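Long-range contacts in pyrrolysyl-tRNA synthetase (Desulfitobacterium hafniense, PDB 3DSQ), which probably attaches pyrrolysine to its cognate tRNA at the expense of ATP, working as a homodimeric class II aminoacyl-tRNA synthetase: residues R190-A195 / W250-G254; E206-V210 / V221-G226. All blocks are in the same frame, centred on the assembly; numbering follows the deposited sequence.

How the contacts relate
Along the chain from the N terminus, helix 187-201 comes first and supplies residues 190-195 of contact 1. Next come strands 208-213 and 219-225, whose pairing in contact 2 closes a short hairpin of ten intervening residues. Strand 228-236 follows, and strand 250-256 then brings the chain back to the helix, so contact 1 closes a longer loop that contains contact 2 whole; the two do not cross. The centres lie about 13 Å apart. Both reach one mixed sheet, in which strand 228-236 separates 219-225 from 250-256. The helix joins them: Leu191 CD1 is 3.6 Å from Val221 CG2, and Ala195 CB is 3.9 Å from Val223 CG2.

Contact 1: R190-A195 / W250-G254; sequences RLEDMA and WVGLG
Leu253 lays its CD2 methyl against the helix at Met194 and Ala195, reaching Ala195 N at 3.5 Å, Ala195 CB at 3.8 Å and Met194 CB at 4.0 Å. Its CG lies opposite the backbone N (chi1 -167°), and from there CD2 extends toward the helix backbone. Val251, two residues earlier, provides the second foothold. Leu191 and Val251 lie alongside each other with their chains running opposite ways, Leu191 CD2 coming to 3.6 Å from Val251 CB. The CG2 branch of the valine meets Met194 SD at 3.9 Å and also the CB of Arg190. The guanidinium of Arg190 turns away from this apolar patch into salt bridges with Glu179 and Glu186. Between the two anchors, Gly252 has no side chain, and Leu191 CD2 lies 3.7 Å from its carbonyl O. All the cross-contacts are van der Waals; each has a side chain on at least one side, and some meet the partner's backbone. The short axes approach to 8.5 Å at a crossing angle of -31°. Leu177 of strand 171-180 and Met235 of strand 228-236 widen the floor on both flanks. Helix 187-201 thus covers one face of the antiparallel sheet of the class II synthetase core; strand 250-256, glycine-rich and running into helix 257-265, has the strand-helix form of class II motif 3.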
# COMPACT_ATOMS: atom_id res chain seq x y z
N ARG B 190 -26.30 -0.02 10.18
CA ARG B 190 -24.89 0.36 10.22
C ARG B 190 -24.26 0.09 8.87
O ARG B 190 -23.57 0.93 8.31
CB ARG B 190 -24.13 -0.43 11.28
CG ARG B 190 -24.15 0.19 12.65
CD ARG B 190 -23.53 1.58 12.67
NE ARG B 190 -23.22 1.98 14.04
CZ ARG B 190 -24.10 2.00 15.03
NH1 ARG B 190 -25.36 1.65 14.81
NH2 ARG B 190 -23.71 2.33 16.26
N LEU B 191 -24.51 -1.11 8.34
CA LEU B 191 -23.98 -1.47 7.04
C LEU B 191 -24.40 -0.41 6.03
O LEU B 191 -23.61 -0.00 5.18
CB LEU B 191 -24.50 -2.86 6.62
CG LEU B 191 -23.80 -4.01 7.36
CD1 LEU B 191 -24.33 -5.35 6.87
CD2 LEU B 191 -22.29 -3.93 7.13
N GLU B 192 -25.65 0.06 6.13
CA GLU B 192 -26.14 1.10 5.23
C GLU B 192 -25.32 2.37 5.44
O GLU B 192 -24.83 2.96 4.47
CB GLU B 192 -27.61 1.43 5.52
CG GLU B 192 -28.63 0.54 4.83
CD GLU B 192 -30.02 1.16 4.82
OE1 GLU B 192 -30.55 1.48 5.91
OE2 GLU B 192 -30.58 1.35 3.72
N ASP B 193 -25.18 2.79 6.69
CA ASP B 193 -24.41 3.99 7.01
C ASP B 193 -23.02 3.91 6.40
O ASP B 193 -22.58 4.83 5.71
CB ASP B 193 -24.27 4.15 8.53
CG ASP B 193 -25.60 4.33 9.24
OD1 ASP B 193 -26.50 4.99 8.67
OD2 ASP B 193 -25.73 3.83 10.38
N MET B 194 -22.32 2.81 6.67
CA MET B 194 -20.98 2.60 6.15
C MET B 194 -20.94 2.72 4.64
O MET B 194 -20.11 3.42 4.08
CB MET B 194 -20.47 1.22 6.57
CG MET B 194 -20.50 0.98 8.06
SD MET B 194 -19.83 -0.63 8.50
CE MET B 194 -18.50 -0.14 9.55
N ALA B 195 -21.85 2.02 3.97
CA ALA B 195 -21.91 2.06 2.51
C ALA B 195 -22.05 3.51 2.03
O ALA B 195 -21.30 3.97 1.16
CB ALA B 195 -23.08 1.24 2.03
N TRP B 250 -21.39 -7.57 15.29
CA TRP B 250 -20.52 -6.69 14.52
C TRP B 250 -20.96 -6.59 13.07
O TRP B 250 -21.78 -7.37 12.61
CB TRP B 250 -19.06 -7.19 14.54
CG TRP B 250 -18.88 -8.60 14.00
CD1 TRP B 250 -18.79 -9.75 14.72
CD2 TRP B 250 -18.79 -8.98 12.62
NE1 TRP B 250 -18.64 -10.83 13.89
CE2 TRP B 250 -18.64 -10.39 12.59
CE3 TRP B 250 -18.81 -8.28 11.41
CZ2 TRP B 250 -18.51 -11.11 11.39
CZ3 TRP B 250 -18.69 -9.00 10.21
CH2 TRP B 250 -18.54 -10.40 10.22
N VAL B 251 -20.41 -5.61 12.37
CA VAL B 251 -20.70 -5.42 10.96
C VAL B 251 -19.40 -5.06 10.28
O VAL B 251 -18.54 -4.42 10.87
CB VAL B 251 -21.74 -4.30 10.71
CG1 VAL B 251 -23.10 -4.71 11.29
CG2 VAL B 251 -21.25 -2.99 11.31
N GLY B 252 -19.27 -5.49 9.04
CA GLY B 252 -18.07 -5.19 8.28
C GLY B 252 -18.44 -5.10 6.82
O GLY B 252 -19.25 -5.87 6.32
N LEU B 253 -17.83 -4.14 6.13
CA LEU B 253 -18.10 -3.94 4.72
C LEU B 253 -16.77 -3.84 4.01
O LEU B 253 -15.87 -3.13 4.46
CB LEU B 253 -18.91 -2.65 4.54
CG LEU B 253 -19.58 -2.35 3.20
CD1 LEU B 253 -20.58 -3.43 2.84
CD2 LEU B 253 -20.28 -0.99 3.29
N GLY B 254 -16.63 -4.57 2.90
CA GLY B 254 -15.40 -4.52 2.14
C GLY B 254 -15.57 -4.07 0.70
O GLY B 254 -16.49 -4.50 0.01

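Contact 2: E206-V210 / V221-G226; sequences EFELV and VDVMKG
Glu208 and Met224 exchange two main-chain bonds across this antiparallel pair: Met224 N to Glu208 O is 2.8 Å, while the reciprocal bond is doubtfully short. Val210 and Asp222 form the second such pair, Val210 N reaching Asp222 O at 2.8 Å from 40° out of the carbonyl plane.

Most apolar contacts lie on the face bearing Leu209 and Val223, whose side chains run together, CD2 and CG2 3.8 Å apart. Phe207 CD1 meets the other branch, Val223 CG1, also at 3.8 Å, and Leu199 of helix 187-201 touches both residues. On the other face Val210 CG2 meets Met224 CE, doubtfully close.

At the polar end, all four torsions of Lys225 are near 180° (chi1 -175°), which draws its chain past Glu206, CG 3.2 Å from Glu206 O. Its NZ stays 4.0 Å from Glu206 OE1, too far for a salt bridge, and a water joins NZ weakly to Glu206 N. With an alanine in its place, Glu206 O would probably lose the cover of CG and CD, and the Glu206 carboxylate its nearby positive charge.

Main-chain bonds thus fix the register, apolar groups seat one face on the helix, and the nearby opposite charges probably add only a weak attraction.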
# COMPACT_ATOMS: atom_id res chain seq x y z
N GLU B 206 -25.16 6.70 -7.25
CA GLU B 206 -26.16 5.77 -7.77
C GLU B 206 -25.80 4.34 -7.37
O GLU B 206 -24.83 3.78 -7.88
CB GLU B 206 -26.24 5.83 -9.30
CG GLU B 206 -26.58 7.20 -9.87
CD GLU B 206 -26.88 7.13 -11.36
OE1 GLU B 206 -26.05 6.57 -12.11
OE2 GLU B 206 -27.94 7.64 -11.78
N PHE B 207 -26.57 3.75 -6.46
CA PHE B 207 -26.30 2.39 -6.02
C PHE B 207 -27.48 1.81 -5.24
O PHE B 207 -28.33 2.55 -4.74
CB PHE B 207 -25.05 2.36 -5.14
CG PHE B 207 -25.21 3.13 -3.86
CD1 PHE B 207 -25.67 2.50 -2.71
CD2 PHE B 207 -24.92 4.49 -3.81
CE1 PHE B 207 -25.86 3.21 -1.52
CE2 PHE B 207 -25.10 5.21 -2.63
CZ PHE B 207 -25.57 4.57 -1.49
N GLU B 208 -27.52 0.48 -5.14
CA GLU B 208 -28.58 -0.20 -4.42
C GLU B 208 -28.01 -1.19 -3.41
O GLU B 208 -26.91 -1.71 -3.58
CB GLU B 208 -29.50 -0.93 -5.40
CG GLU B 208 -28.85 -2.10 -6.13
CD GLU B 208 -29.81 -2.83 -7.06
OE1 GLU B 208 -30.90 -3.22 -6.59
OE2 GLU B 208 -29.47 -3.02 -8.25
N LEU B 209 -28.77 -1.45 -2.35
CA LEU B 209 -28.34 -2.37 -1.31
C LEU B 209 -29.08 -3.70 -1.46
O LEU B 209 -30.30 -3.74 -1.41
CB LEU B 209 -28.62 -1.76 0.06
CG LEU B 209 -28.08 -0.33 0.20
CD1 LEU B 209 -28.55 0.28 1.51
CD2 LEU B 209 -26.56 -0.36 0.13
N VAL B 210 -28.33 -4.77 -1.66
CA VAL B 210 -28.92 -6.09 -1.83
C VAL B 210 -28.66 -6.98 -0.62
O VAL B 210 -27.52 -7.35 -0.36
CB VAL B 210 -28.37 -6.78 -3.09
CG1 VAL B 210 -28.97 -8.17 -3.23
CG2 VAL B 210 -28.69 -5.94 -4.31
N VAL B 221 -25.08 -8.12 3.02
CA VAL B 221 -25.58 -6.94 2.33
C VAL B 221 -24.61 -6.57 1.21
O VAL B 221 -23.53 -6.03 1.46
CB VAL B 221 -25.72 -5.73 3.29
CG1 VAL B 221 -26.09 -4.48 2.50
CG2 VAL B 221 -26.77 -6.02 4.33
N ASP B 222 -24.99 -6.87 -0.03
CA ASP B 222 -24.16 -6.58 -1.19
C ASP B 222 -24.54 -5.27 -1.86
O ASP B 222 -25.63 -5.14 -2.41
CB ASP B 222 -24.28 -7.72 -2.21
CG ASP B 222 -23.70 -9.02 -1.68
OD1 ASP B 222 -23.88 -10.07 -2.34
OD2 ASP B 222 -23.07 -9.00 -0.61
N VAL B 223 -23.64 -4.29 -1.80
CA VAL B 223 -23.88 -2.99 -2.40
C VAL B 223 -23.60 -3.07 -3.90
O VAL B 223 -22.60 -3.66 -4.32
CB VAL B 223 -22.97 -1.90 -1.78
CG1 VAL B 223 -23.36 -0.54 -2.32
CG2 VAL B 223 -23.09 -1.93 -0.27
N MET B 224 -24.48 -2.48 -4.71
CA MET B 224 -24.31 -2.53 -6.16
C MET B 224 -24.92 -1.38 -6.94
O MET B 224 -25.78 -0.64 -6.46
CB MET B 224 -24.91 -3.83 -6.71
CG MET B 224 -24.54 -5.08 -5.93
SD MET B 224 -24.95 -6.53 -6.87
CE MET B 224 -26.73 -6.39 -6.94
N LYS B 225 -24.46 -1.24 -8.18
CA LYS B 225 -24.96 -0.23 -9.10
C LYS B 225 -25.42 -1.09 -10.27
O LYS B 225 -24.59 -1.64 -11.00
CB LYS B 225 -23.84 0.71 -9.53
CG LYS B 225 -24.31 1.88 -10.39
CD LYS B 225 -23.14 2.77 -10.79
CE LYS B 225 -23.58 3.90 -11.72
NZ LYS B 225 -22.44 4.77 -12.12
N GLY B 226 -26.73 -1.22 -10.44
CA GLY B 226 -27.23 -2.06 -11.51
C GLY B 226 -26.76 -3.47 -11.24
O GLY B 226 -26.88 -3.96 -10.12
O HOH W 1 -23.20 7.16 -9.81